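PDB 1IQ0: arginyl-trna synthetase from Thermus thermophilus, which probably attaches L-arginine to tRNA(Arg) at the expense of ATP, releasing AMP and diphosphate, as a monomeric class I aminoacyl-tRNA synthetase. Local coordinates for residues Phe80-Thr84 and Glu85-Arg89; His205-Arg209 and Gly210-Glu214; Gly247-Gln250 and Lys251-Leu255; Met276-Ser279 and Pro280-Gly284; Gln571-Gln574 and Arg575-Thr579. All blocks are in the same frame, centred on the assembly; numbering follows the deposited sequence.

Interaction 1. Residues Phe80-Thr84 and Glu85-Arg89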
loop_
_atom_site.group_PDB
_atom_site.type_symbol
_atom_site.label_atom_id
_atom_site.label_comp_id
_atom_site.label_asym_id
_atom_site.label_seq_id
_atom_site.Cartn_x
_atom_site.Cartn_y
_atom_site.Cartn_z
ATOM N N PHE A 80 18.571 19.527 -17.888
ATOM C CA PHE A 80 19.692 18.675 -18.238
ATOM C C PHE A 80 19.379 17.769 -19.418
ATOM O O PHE A 80 18.365 17.064 -19.429
ATOM C CB PHE A 80 20.097 17.803 -17.044
ATOM C CG PHE A 80 20.388 18.578 -15.797
ATOM C CD1 PHE A 80 19.353 19.000 -14.969
ATOM C CD2 PHE A 80 21.698 18.903 -15.458
ATOM C CE1 PHE A 80 19.619 19.739 -13.813
ATOM C CE2 PHE A 80 21.978 19.642 -14.306
ATOM C CZ PHE A 80 20.935 20.061 -13.481
ATOM N N ARG A 81 20.253 17.797 -20.414
ATOM C CA ARG A 81 20.095 16.944 -21.574
ATOM C C ARG A 81 21.070 15.799 -21.328
ATOM O O ARG A 81 22.257 16.030 -21.103
ATOM C CB ARG A 81 20.442 17.705 -22.858
ATOM C CG ARG A 81 20.298 16.879 -24.143
ATOM C CD ARG A 81 19.977 17.770 -25.341
ATOM N NE ARG A 81 20.751 19.010 -25.321
ATOM C CZ ARG A 81 22.049 19.094 -25.591
ATOM N NH1 ARG A 81 22.738 18.008 -25.916
ATOM N NH2 ARG A 81 22.663 20.268 -25.514
ATOM N N LEU A 82 20.559 14.570 -21.348
ATOM C CA LEU A 82 21.379 13.396 -21.097
ATOM C C LEU A 82 22.108 12.898 -22.334
ATOM O O LEU A 82 21.677 13.137 -23.460
ATOM C CB LEU A 82 20.507 12.264 -20.540
ATOM C CG LEU A 82 19.731 12.555 -19.244
ATOM C CD1 LEU A 82 18.948 11.319 -18.824
ATOM C CD2 LEU A 82 20.698 12.976 -18.134
ATOM N N ARG A 83 23.230 12.220 -22.126
ATOM C CA ARG A 83 23.952 11.653 -23.251
ATOM C C ARG A 83 23.121 10.431 -23.633
ATOM O O ARG A 83 22.847 9.563 -22.798
ATOM C CB ARG A 83 25.366 11.220 -22.853
ATOM C CG ARG A 83 26.295 12.360 -22.471
ATOM C CD ARG A 83 27.738 11.890 -22.498
ATOM N NE ARG A 83 27.905 10.647 -21.753
ATOM C CZ ARG A 83 29.016 9.916 -21.750
ATOM N NH1 ARG A 83 30.072 10.305 -22.456
ATOM N NH2 ARG A 83 29.066 8.791 -21.044
ATOM N N THR A 84 22.703 10.373 -24.887
ATOM C CA THR A 84 21.881 9.265 -25.351
ATOM C C THR A 84 22.428 7.888 -24.974
ATOM O O THR A 84 21.686 7.043 -24.478
ATOM C CB THR A 84 21.676 9.376 -26.862
ATOM O OG1 THR A 84 21.000 10.612 -27.133
ATOM C CG2 THR A 84 20.834 8.210 -27.393
ATOM N N GLU A 85 23.723 7.673 -25.186
ATOM C CA GLU A 85 24.343 6.393 -24.860
ATOM C C GLU A 85 24.183 6.040 -23.381
ATOM O O GLU A 85 23.766 4.927 -23.041
ATOM C CB GLU A 85 25.829 6.423 -25.209
ATOM C CG GLU A 85 26.554 5.132 -24.873
ATOM C CD GLU A 85 28.059 5.253 -25.013
ATOM O OE1 GLU A 85 28.757 4.239 -24.811
ATOM O OE2 GLU A 85 28.545 6.364 -25.322
ATOM N N ALA A 86 24.524 6.985 -22.507
ATOM C CA ALA A 86 24.423 6.767 -21.069
ATOM C C ALA A 86 22.971 6.512 -20.686
ATOM O O ALA A 86 22.679 5.662 -19.848
ATOM C CB ALA A 86 24.965 7.982 -20.309
ATOM N N LEU A 87 22.067 7.260 -21.308
ATOM C CA LEU A 87 20.639 7.116 -21.060
ATOM C C LEU A 87 20.206 5.673 -21.379
ATOM O O LEU A 87 19.581 4.999 -20.558
ATOM C CB LEU A 87 19.887 8.115 -21.936
ATOM C CG LEU A 87 18.385 8.326 -21.805
ATOM C CD1 LEU A 87 18.024 9.592 -22.561
ATOM C CD2 LEU A 87 17.616 7.120 -22.346
ATOM N N LEU A 88 20.557 5.202 -22.571
ATOM C CA LEU A 88 20.210 3.845 -22.984
ATOM C C LEU A 88 20.836 2.809 -22.062
ATOM O O LEU A 88 20.177 1.858 -21.647
ATOM C CB LEU A 88 20.679 3.591 -24.415
ATOM C CG LEU A 88 19.994 4.428 -25.492
ATOM C CD1 LEU A 88 20.782 4.350 -26.804
ATOM C CD2 LEU A 88 18.572 3.920 -25.669
ATOM N N ARG A 89 22.110 2.998 -21.743
ATOM C CA ARG A 89 22.828 2.074 -20.874
ATOM C C ARG A 89 22.108 1.925 -19.535
ATOM O O ARG A 89 21.895 0.807 -19.053
ATOM C CB ARG A 89 24.257 2.576 -20.665
ATOM C CG ARG A 89 25.228 1.521 -20.175
ATOM C CD ARG A 89 26.659 2.035 -20.241
ATOM N NE ARG A 89 27.049 2.398 -21.602
ATOM C CZ ARG A 89 27.156 1.536 -22.610
ATOM N NH1 ARG A 89 26.904 0.247 -22.422
ATOM N NH2 ARG A 89 27.512 1.966 -23.813
#
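Leu87 N donates to Arg83 O (2.9 Å) and Leu88 N to Thr84 O (2.9 Å), both nearly straight, so that the carbonyls of Arg83 and Thr84 are already in i to i+4 helical pairing while the residues just before them still belong to a strand. Arg83 occupies the N-cap position. Its side chain makes no bond to the first turn; the guanidinium instead forms a salt bridge with Glu66, and the methyl of Ala86 sits at the edge of that group, near its plane.

Apolar contacts are few and light. Leu82, the last residue of strand 77-82, offers its CB to Leu87 CD1 at 4.2 Å across the turn from strand to helix. Thr84 and Leu88 lie side by side and point the same way, with Thr84 CG2 3.9 Å from Leu88 CD1; having CG2 anti to the backbone N (chi1 -61°) puts the threonine methyl, not the hydroxyl, on the side of Leu88. The chain passes here from the four-stranded antiparallel sheet of the N-terminal region straight into helix 84-92. Leu87 and Leu88 also pack on Ala506 of helix 500-509.

One ionic pair runs along the outer side of the helix. Arg89 NH2 meets Glu85 OE1 at 2.8 Å, using the oxygen's anti lone pair, the oxygen lying close to the guanidinium plane. The extended glutamate, its CG anti to the backbone N (chi1 179°), reaches out from the helix, and Arg89 folds back one turn to meet it.

Interaction 2. Residues His205-Arg209 and Gly210-Glu214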
loop_
_atom_site.group_PDB
_atom_site.type_symbol
_atom_site.label_atom_id
_atom_site.label_comp_id
_atom_site.label_asym_id
_atom_site.label_seq_id
_atom_site.Cartn_x
_atom_site.Cartn_y
_atom_site.Cartn_z
ATOM N N HIS A 205 -19.771 -11.379 27.524
ATOM C CA HIS A 205 -19.011 -11.603 28.751
ATOM C C HIS A 205 -18.122 -12.844 28.596
ATOM O O HIS A 205 -16.942 -12.821 28.944
ATOM C CB HIS A 205 -19.970 -11.787 29.936
ATOM C CG HIS A 205 -19.280 -12.005 31.248
ATOM N ND1 HIS A 205 -19.348 -13.201 31.936
ATOM C CD2 HIS A 205 -18.520 -11.179 32.005
ATOM C CE1 HIS A 205 -18.660 -13.097 33.060
ATOM N NE2 HIS A 205 -18.148 -11.880 33.126
ATOM N N ALA A 206 -18.687 -13.928 28.073
ATOM C CA ALA A 206 -17.912 -15.146 27.878
ATOM C C ALA A 206 -16.839 -14.909 26.815
ATOM O O ALA A 206 -15.721 -15.418 26.917
ATOM C CB ALA A 206 -18.830 -16.303 27.460
ATOM N N LEU A 207 -17.182 -14.132 25.794
ATOM C CA LEU A 207 -16.239 -13.832 24.732
ATOM C C LEU A 207 -15.072 -13.049 25.334
ATOM O O LEU A 207 -13.905 -13.369 25.088
ATOM C CB LEU A 207 -16.916 -13.001 23.638
ATOM C CG LEU A 207 -16.087 -12.775 22.372
ATOM C CD1 LEU A 207 -15.967 -14.087 21.595
ATOM C CD2 LEU A 207 -16.766 -11.712 21.504
ATOM N N GLU A 208 -15.396 -12.034 26.132
ATOM C CA GLU A 208 -14.376 -11.202 26.770
ATOM C C GLU A 208 -13.463 -12.003 27.705
ATOM O O GLU A 208 -12.314 -11.629 27.915
ATOM C CB GLU A 208 -15.037 -10.030 27.520
ATOM C CG GLU A 208 -15.590 -8.943 26.571
ATOM C CD GLU A 208 -16.281 -7.782 27.274
ATOM O OE1 GLU A 208 -16.352 -7.760 28.518
ATOM O OE2 GLU A 208 -16.765 -6.874 26.572
ATOM N N ARG A 209 -13.964 -13.111 28.242
ATOM C CA ARG A 209 -13.169 -13.956 29.139
ATOM C C ARG A 209 -12.247 -14.876 28.337
ATOM O O ARG A 209 -11.508 -15.677 28.910
ATOM C CB ARG A 209 -14.080 -14.822 30.008
ATOM C CG ARG A 209 -15.095 -14.049 30.826
ATOM C CD ARG A 209 -16.011 -15.001 31.585
ATOM N NE ARG A 209 -15.729 -14.929 33.007
ATOM C CZ ARG A 209 -15.110 -15.864 33.712
ATOM N NH1 ARG A 209 -14.701 -16.990 33.149
ATOM N NH2 ARG A 209 -14.864 -15.636 34.983
ATOM N N GLY A 210 -12.314 -14.766 27.012
ATOM C CA GLY A 210 -11.485 -15.583 26.146
ATOM C C GLY A 210 -11.952 -17.022 26.022
ATOM O O GLY A 210 -11.168 -17.898 25.661
ATOM N N GLU A 211 -13.229 -17.272 26.296
ATOM C CA GLU A 211 -13.764 -18.625 26.242
ATOM C C GLU A 211 -14.389 -19.058 24.912
ATOM O O GLU A 211 -14.853 -20.195 24.787
ATOM C CB GLU A 211 -14.758 -18.818 27.399
ATOM C CG GLU A 211 -14.062 -18.986 28.754
ATOM C CD GLU A 211 -14.981 -18.760 29.945
ATOM O OE1 GLU A 211 -16.196 -19.029 29.835
ATOM O OE2 GLU A 211 -14.483 -18.324 31.004
ATOM N N LEU A 212 -14.393 -18.169 23.920
ATOM C CA LEU A 212 -14.947 -18.496 22.609
ATOM C C LEU A 212 -13.941 -18.249 21.488
ATOM O O LEU A 212 -14.334 -18.004 20.346
ATOM C CB LEU A 212 -16.208 -17.663 22.313
ATOM C CG LEU A 212 -17.541 -17.912 23.031
ATOM C CD1 LEU A 212 -17.883 -19.403 23.007
ATOM C CD2 LEU A 212 -17.457 -17.416 24.442
ATOM N N ARG A 213 -12.650 -18.305 21.788
ATOM C CA ARG A 213 -11.676 -18.043 20.744
ATOM C C ARG A 213 -11.760 -19.010 19.560
ATOM O O ARG A 213 -11.690 -18.583 18.403
ATOM C CB ARG A 213 -10.241 -18.042 21.279
ATOM C CG ARG A 213 -9.291 -17.530 20.193
ATOM C CD ARG A 213 -7.838 -17.928 20.350
ATOM N NE ARG A 213 -7.094 -16.990 21.169
ATOM C CZ ARG A 213 -5.878 -16.537 20.874
ATOM N NH1 ARG A 213 -5.258 -16.927 19.769
ATOM N NH2 ARG A 213 -5.281 -15.693 21.697
ATOM N N GLU A 214 -11.900 -20.303 19.836
ATOM C CA GLU A 214 -11.975 -21.285 18.755
ATOM C C GLU A 214 -13.140 -20.987 17.828
ATOM O O GLU A 214 -13.005 -21.075 16.606
ATOM C CB GLU A 214 -12.099 -22.705 19.314
ATOM C CG GLU A 214 -10.945 -23.093 20.219
ATOM C CD GLU A 214 -9.604 -22.700 19.631
ATOM O OE1 GLU A 214 -9.270 -23.194 18.532
ATOM O OE2 GLU A 214 -8.888 -21.890 20.263
HETATM O O HOH W 1 -13.281 -15.638 23.615
#
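Helix 197-208 ends in a reversal of the chain at Gly210, whose positive phi (76°) lets two amides turn back into the last turn: Glu211 N donates to Ala206 O (3.2 Å) and Gly210 N to Leu207 O (2.9 Å). The first bond is fairly straight and its donor is tilted only modestly from the carbonyl plane, whereas the second comes from well above the plane of the Leu207 carbonyl. Leu207 O also accepts from a water that in turn accepts from Leu212 N, so this water bridges the helix end to the N-cap residue of the next helix.

Leu212 folds back against the last helical turn. Its CD2 presses on Ala206 CB at 3.5 Å, a tight carbon contact, and its CB meets Leu207 CD1 at 3.7 Å, the two leucines crossing at about a right angle. Leu207 CG stands anti to the backbone N (chi1 -172°), which brings its end round to Leu212. The two bonds and the positive phi make a Schellman motif, accompanied by this apolar contact; here it joins helix 197-208 to helix 213-229 in the catalytic domain. Both leucines also touch Leu160 of helix 154-165.

On the exposed side Arg209 and Glu211 run side by side across the glycine. Arg209 NH1 and Glu211 OE2 form a salt bridge whose modelled length, 2.5 Å, is unusually short and therefore doubtful. Arg209 CG also rests over one face of the His205 ring.

Interaction 3. Residues Gly247-Gln250 and Lys251-Leu255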
loop_
_atom_site.group_PDB
_atom_site.type_symbol
_atom_site.label_atom_id
_atom_site.label_comp_id
_atom_site.label_asym_id
_atom_site.label_seq_id
_atom_site.Cartn_x
_atom_site.Cartn_y
_atom_site.Cartn_z
ATOM N N GLY A 247 -1.630 -7.577 29.546
ATOM C CA GLY A 247 -1.749 -6.410 30.408
ATOM C C GLY A 247 -1.203 -5.119 29.808
ATOM O O GLY A 247 -0.758 -4.241 30.547
ATOM N N LEU A 248 -1.244 -4.980 28.480
ATOM C CA LEU A 248 -0.717 -3.774 27.843
ATOM C C LEU A 248 -1.438 -2.511 28.304
ATOM O O LEU A 248 -0.815 -1.466 28.487
ATOM C CB LEU A 248 -0.792 -3.883 26.310
ATOM C CG LEU A 248 0.011 -5.003 25.636
ATOM C CD1 LEU A 248 -0.072 -4.874 24.106
ATOM C CD2 LEU A 248 1.458 -4.925 26.088
ATOM N N LEU A 249 -2.749 -2.609 28.501
ATOM C CA LEU A 249 -3.535 -1.462 28.935
ATOM C C LEU A 249 -3.036 -0.866 30.248
ATOM O O LEU A 249 -2.687 0.313 30.309
ATOM C CB LEU A 249 -5.003 -1.856 29.084
ATOM C CG LEU A 249 -5.955 -0.750 29.547
ATOM C CD1 LEU A 249 -5.808 0.510 28.675
ATOM C CD2 LEU A 249 -7.364 -1.290 29.473
ATOM N N GLN A 250 -3.013 -1.681 31.299
ATOM C CA GLN A 250 -2.553 -1.227 32.612
ATOM C C GLN A 250 -1.128 -0.694 32.572
ATOM O O GLN A 250 -0.825 0.305 33.218
ATOM C CB GLN A 250 -2.646 -2.359 33.640
ATOM C CG GLN A 250 -4.072 -2.762 33.989
ATOM C CD GLN A 250 -4.914 -1.587 34.483
ATOM O OE1 GLN A 250 -4.561 -0.919 35.458
ATOM N NE2 GLN A 250 -6.037 -1.338 33.812
ATOM N N LYS A 251 -0.256 -1.366 31.827
ATOM C CA LYS A 251 1.132 -0.941 31.706
ATOM C C LYS A 251 1.218 0.426 31.043
ATOM O O LYS A 251 2.004 1.276 31.466
ATOM C CB LYS A 251 1.942 -1.961 30.896
ATOM C CG LYS A 251 2.092 -3.314 31.588
ATOM C CD LYS A 251 2.769 -4.362 30.693
ATOM C CE LYS A 251 2.729 -5.746 31.365
ATOM N NZ LYS A 251 3.335 -6.825 30.523
ATOM N N ALA A 252 0.409 0.640 30.004
ATOM C CA ALA A 252 0.414 1.917 29.298
ATOM C C ALA A 252 -0.109 2.989 30.234
ATOM O O ALA A 252 0.467 4.072 30.333
ATOM C CB ALA A 252 -0.464 1.845 28.033
ATOM N N LEU A 253 -1.206 2.679 30.919
ATOM C CA LEU A 253 -1.822 3.606 31.860
ATOM C C LEU A 253 -0.835 4.006 32.962
ATOM O O LEU A 253 -0.715 5.184 33.302
ATOM C CB LEU A 253 -3.073 2.967 32.471
ATOM C CG LEU A 253 -4.466 3.438 32.020
ATOM C CD1 LEU A 253 -4.417 4.078 30.662
ATOM C CD2 LEU A 253 -5.421 2.254 32.035
ATOM N N ALA A 254 -0.117 3.028 33.506
ATOM C CA ALA A 254 0.850 3.302 34.566
ATOM C C ALA A 254 1.985 4.171 34.047
ATOM O O ALA A 254 2.467 5.053 34.748
ATOM C CB ALA A 254 1.406 1.995 35.132
ATOM N N LEU A 255 2.416 3.924 32.816
ATOM C CA LEU A 255 3.498 4.711 32.241
ATOM C C LEU A 255 3.029 6.150 32.000
ATOM O O LEU A 255 3.747 7.101 32.306
ATOM C CB LEU A 255 3.974 4.067 30.935
ATOM C CG LEU A 255 5.078 4.778 30.147
ATOM C CD1 LEU A 255 6.307 4.999 31.023
ATOM C CD2 LEU A 255 5.431 3.938 28.926
#
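The first turn of helix 248-256 begins at Gly247, which holds two roles: it closes the preceding helix, 240-245, in a Schellman motif with positive phi (60°), and it occupies the N-cap position of the next. Its carbonyl opens the new ladder, Gly247 O accepting from Lys251 N at 3.2 Å. Ala252 N to Leu248 O, Leu253 N to Leu249 O and Ala254 N to Gln250 O follow.

Lys251 runs back along the helix start, its aliphatic chain fully extended, with CG only 3.2 Å from Gly247 O. Gly247 O thus accepts from the lysine's own amide and is flanked by its methylenes, while NZ goes on to hydrogen-bond Ala246 O and Glu317 O. In the catalytic domain helix 248-256 packs against helix 301-312, Leu249 on Ala303 and Ala252 on Ala307.

One turn apart, Leu249 and Leu253 lie side by side and point the same way, Leu249 CD1 meeting Leu253 CD2 at 3.8 Å. Leu249 CG stands anti to the backbone N (chi1 180°), which turns its end toward Leu253. The bent Gln250 brings NE2 to 4.1 Å from that same Leu253 CD2, the two side chains crossing at a slant.

Interaction 4. Residues Met276-Ser279 and Pro280-Gly284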
loop_
_atom_site.group_PDB
_atom_site.type_symbol
_atom_site.label_atom_id
_atom_site.label_comp_id
_atom_site.label_asym_id
_atom_site.label_seq_id
_atom_site.Cartn_x
_atom_site.Cartn_y
_atom_site.Cartn_z
ATOM N N MET A 276 -5.589 12.938 29.629
ATOM C CA MET A 276 -4.273 13.277 29.103
ATOM C C MET A 276 -4.364 14.662 28.463
ATOM O O MET A 276 -5.158 14.876 27.543
ATOM C CB MET A 276 -3.842 12.266 28.036
ATOM C CG MET A 276 -2.443 12.514 27.489
ATOM S SD MET A 276 -2.039 11.487 26.065
ATOM C CE MET A 276 -1.830 9.904 26.849
ATOM N N ASP A 277 -3.562 15.600 28.954
ATOM C CA ASP A 277 -3.552 16.955 28.404
ATOM C C ASP A 277 -2.550 16.985 27.260
ATOM O O ASP A 277 -1.338 16.977 27.483
ATOM C CB ASP A 277 -3.149 17.963 29.490
ATOM C CG ASP A 277 -3.086 19.399 28.973
ATOM O OD1 ASP A 277 -2.591 20.270 29.717
ATOM O OD2 ASP A 277 -3.529 19.656 27.832
ATOM N N ALA A 278 -3.060 17.015 26.034
ATOM C CA ALA A 278 -2.210 17.028 24.848
ATOM C C ALA A 278 -1.760 18.425 24.404
ATOM O O ALA A 278 -1.011 18.548 23.434
ATOM C CB ALA A 278 -2.938 16.337 23.688
ATOM N N SER A 279 -2.199 19.470 25.102
ATOM C CA SER A 279 -1.833 20.832 24.705
ATOM C C SER A 279 -0.335 21.144 24.676
ATOM O O SER A 279 0.128 21.885 23.811
ATOM C CB SER A 279 -2.557 21.868 25.579
ATOM O OG SER A 279 -2.120 21.831 26.927
ATOM N N PRO A 280 0.447 20.582 25.612
ATOM C CA PRO A 280 1.887 20.868 25.605
ATOM C C PRO A 280 2.665 20.304 24.417
ATOM O O PRO A 280 3.834 20.639 24.223
ATOM C CB PRO A 280 2.359 20.292 26.940
ATOM C CG PRO A 280 1.410 19.174 27.181
ATOM C CD PRO A 280 0.082 19.760 26.778
ATOM N N VAL A 281 2.028 19.451 23.623
ATOM C CA VAL A 281 2.695 18.870 22.462
ATOM C C VAL A 281 1.916 19.157 21.189
ATOM O O VAL A 281 2.467 19.106 20.093
ATOM C CB VAL A 281 2.865 17.336 22.601
ATOM C CG1 VAL A 281 3.743 17.018 23.796
ATOM C CG2 VAL A 281 1.510 16.669 22.738
ATOM N N ILE A 282 0.632 19.462 21.343
ATOM C CA ILE A 282 -0.233 19.764 20.208
ATOM C C ILE A 282 -0.921 21.112 20.415
ATOM O O ILE A 282 -1.929 21.208 21.120
ATOM C CB ILE A 282 -1.308 18.669 20.023
ATOM C CG1 ILE A 282 -0.635 17.345 19.651
ATOM C CG2 ILE A 282 -2.305 19.086 18.949
ATOM C CD1 ILE A 282 -1.599 16.197 19.461
ATOM N N PRO A 283 -0.382 22.173 19.790
ATOM C CA PRO A 283 -0.925 23.531 19.893
ATOM C C PRO A 283 -2.273 23.702 19.201
ATOM O O PRO A 283 -2.618 22.948 18.291
ATOM C CB PRO A 283 0.164 24.376 19.244
ATOM C CG PRO A 283 0.661 23.470 18.163
ATOM C CD PRO A 283 0.788 22.150 18.893
ATOM N N GLY A 284 -3.030 24.700 19.647
ATOM C CA GLY A 284 -4.330 24.975 19.061
ATOM C C GLY A 284 -5.342 23.851 19.158
ATOM O O GLY A 284 -5.480 23.049 18.234
#
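Asp277 and Pro280 lie obliquely against each other, with the carboxylate beside ring carbon CD: Asp277 OD2 is 3.8 Å from Pro280 CD. The aspartate CG stands anti to the backbone N (chi1 179°), which carries the carboxylate forward beside the chain, where OD2 is gripped twice by Ser279. Ser279 N donates to Asp277 OD2 at 3.0 Å from above the carboxylate plane, and Ser279 OG donates to the same oxygen at 2.7 Å on the syn side, both from the same face. These two bonds help to hold the carboxylate in place. Ser279 OG is placed for this by a chi1 of 67°, between its own backbone N and carbonyl carbon, and in the same position it borders Pro280 CD.

Beyond the proline the chain folds back on Ala278, whose carbonyl oxygen takes two amides. Ile282 N comes to Ala278 O at 2.8 Å, nearly in line with the C=O bond, and Val281 N reaches the same atom at 3.2 Å from above its plane. Val281 CG2 also touches Ala278 O, at 3.2 Å, and the ends of Ala278 and Ile282 meet loosely, Ala278 CB to Ile282 CD1 4.4 Å. The methyl of Ala278 and the Val281 and Ile282 side chains face helix 361-370, at Ala366 and Ala362, while Pro280 rests on His261.

Aspartate OD2 accepting from the amide two residues on makes an Asx turn. It begins on the last residue of strand 274-277 and leads into the loop that returns to strand 289-291, the neighbouring antiparallel strand of a small three-stranded sheet in the catalytic domain.

Interaction 5. Residues Gln571-Gln574 and Arg575-Thr579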
loop_
_atom_site.group_PDB
_atom_site.type_symbol
_atom_site.label_atom_id
_atom_site.label_comp_id
_atom_site.label_asym_id
_atom_site.label_seq_id
_atom_site.Cartn_x
_atom_site.Cartn_y
_atom_site.Cartn_z
ATOM N N GLN A 571 13.057 -6.241 -23.276
ATOM C CA GLN A 571 13.275 -7.040 -22.084
ATOM C C GLN A 571 13.230 -6.155 -20.841
ATOM O O GLN A 571 12.611 -6.509 -19.836
ATOM C CB GLN A 571 14.626 -7.758 -22.156
ATOM C CG GLN A 571 14.921 -8.591 -20.913
ATOM C CD GLN A 571 16.214 -9.366 -21.023
ATOM O OE1 GLN A 571 17.286 -8.784 -21.189
ATOM N NE2 GLN A 571 16.122 -10.686 -20.932
ATOM N N SER A 572 13.894 -5.007 -20.909
ATOM C CA SER A 572 13.894 -4.088 -19.778
ATOM C C SER A 572 12.460 -3.635 -19.468
ATOM O O SER A 572 12.075 -3.503 -18.303
ATOM C CB SER A 572 14.778 -2.874 -20.078
ATOM O OG SER A 572 14.628 -1.873 -19.088
ATOM N N LEU A 573 11.671 -3.395 -20.511
ATOM C CA LEU A 573 10.286 -2.979 -20.313
ATOM C C LEU A 573 9.431 -4.085 -19.690
ATOM O O LEU A 573 8.626 -3.814 -18.802
ATOM C CB LEU A 573 9.631 -2.553 -21.631
ATOM C CG LEU A 573 8.143 -2.348 -21.311
ATOM C CD1 LEU A 573 7.822 -0.876 -21.233
ATOM C CD2 LEU A 573 7.285 -3.077 -22.309
ATOM N N GLN A 574 9.586 -5.320 -20.169
ATOM C CA GLN A 574 8.805 -6.429 -19.632
ATOM C C GLN A 574 9.180 -6.681 -18.172
ATOM O O GLN A 574 8.317 -6.946 -17.343
ATOM C CB GLN A 574 9.024 -7.701 -20.456
ATOM C CG GLN A 574 10.318 -8.421 -20.164
ATOM C CD GLN A 574 10.126 -9.666 -19.324
ATOM O OE1 GLN A 574 9.165 -9.781 -18.562
ATOM N NE2 GLN A 574 11.059 -10.601 -19.444
ATOM N N ARG A 575 10.470 -6.607 -17.866
ATOM C CA ARG A 575 10.930 -6.807 -16.501
ATOM C C ARG A 575 10.410 -5.691 -15.589
ATOM O O ARG A 575 10.010 -5.946 -14.459
ATOM C CB ARG A 575 12.457 -6.840 -16.450
ATOM C CG ARG A 575 13.074 -8.137 -16.945
ATOM C CD ARG A 575 14.588 -8.021 -16.946
ATOM N NE ARG A 575 15.245 -9.277 -17.299
ATOM C CZ ARG A 575 16.563 -9.423 -17.388
ATOM N NH1 ARG A 575 17.364 -8.389 -17.153
ATOM N NH2 ARG A 575 17.083 -10.602 -17.702
ATOM N N THR A 576 10.404 -4.461 -16.089
ATOM C CA THR A 576 9.929 -3.330 -15.295
ATOM C C THR A 576 8.428 -3.434 -15.019
ATOM O O THR A 576 7.971 -3.133 -13.913
ATOM C CB THR A 576 10.240 -1.993 -15.999
ATOM O OG1 THR A 576 11.660 -1.856 -16.129
ATOM C CG2 THR A 576 9.693 -0.817 -15.198
ATOM N N LEU A 577 7.658 -3.855 -16.018
ATOM C CA LEU A 577 6.226 -4.003 -15.813
ATOM C C LEU A 577 5.936 -5.177 -14.873
ATOM O O LEU A 577 5.043 -5.090 -14.028
ATOM C CB LEU A 577 5.511 -4.208 -17.145
ATOM C CG LEU A 577 5.479 -2.994 -18.070
ATOM C CD1 LEU A 577 4.669 -3.338 -19.306
ATOM C CD2 LEU A 577 4.859 -1.786 -17.335
ATOM N N ALA A 578 6.694 -6.267 -15.011
ATOM C CA ALA A 578 6.504 -7.446 -14.160
ATOM C C ALA A 578 6.803 -7.104 -12.702
ATOM O O ALA A 578 6.043 -7.456 -11.806
ATOM C CB ALA A 578 7.415 -8.603 -14.622
ATOM N N THR A 579 7.920 -6.418 -12.478
ATOM C CA THR A 579 8.324 -6.014 -11.136
ATOM C C THR A 579 7.326 -5.014 -10.553
ATOM O O THR A 579 6.867 -5.175 -9.423
ATOM C CB THR A 579 9.739 -5.400 -11.161
ATOM O OG1 THR A 579 10.677 -6.421 -11.524
ATOM C CG2 THR A 579 10.122 -4.829 -9.787
#
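Ser572 O is held by two donors of Thr576, the backbone N at 2.9 Å and the hydroxyl OG1 at 2.8 Å, which reach it from opposite faces of the carbonyl plane. The hydroxyl can do so because it lies beside its own backbone N (chi1 -62°), folded back over the preceding turn; a buried threonine OH is satisfied in this way within the helix. Ser572 OG bonds to the carbonyl of Ala91.

A second contact is polar and flat. Gln571 and Arg575 run side by side, and the amide stacks on the guanidinium with planes 18° apart, Gln571 CD sitting 3.6 Å above the centre of the arginine group. The nearest atoms, Gln571 NE2 and Arg575 NH2, are 3.4 Å apart, but both are donors, so this is a stack of planar groups. An extended arginine chain lays the guanidinium back over the glutamine one turn earlier.

All of this lies on helix 562-583, a helix of the DALR anticodon-binding domain, a bundle of helices. Its inner side is lined by leucines: Leu573 CD2 meets Leu577 CD1 at 4.0 Å, crossing at an angle, and both press on Leu535 of helix 525-544. Helix 470-487 covers the neighbouring side, where Leu577 touches Ala476 and Ala578 touches His477. Gln574, with CG between its backbone N and carbonyl carbon (chi1 78°), curls over the start of the next turn: Gln574 NE2 lies 4.0 Å from Arg575 CG, and Gln574 OE1 has a weak hydrogen bond with His477.

Overall arrangement
All five contacts are local, but they sit at different points of the fold. Interactions 2, 3 and 4 belong to the catalytic domain: 2 and 4 are surface contacts, whereas interaction 3 is partly buried against a helix. Interactions 2 and 3 both use a glycine of positive phi to end a helix, and interaction 4 instead has an Asx turn at the end of a strand. Interactions 1 and 5, also partly buried, lie about 20 Å apart between centres, and helix 500-509 touches both. Salt bridges mark the exposed sides of 1 and 2; interaction 5, within a helix, relies instead on amide-guanidinium stacking and a hydroxyl bonded to the backbone.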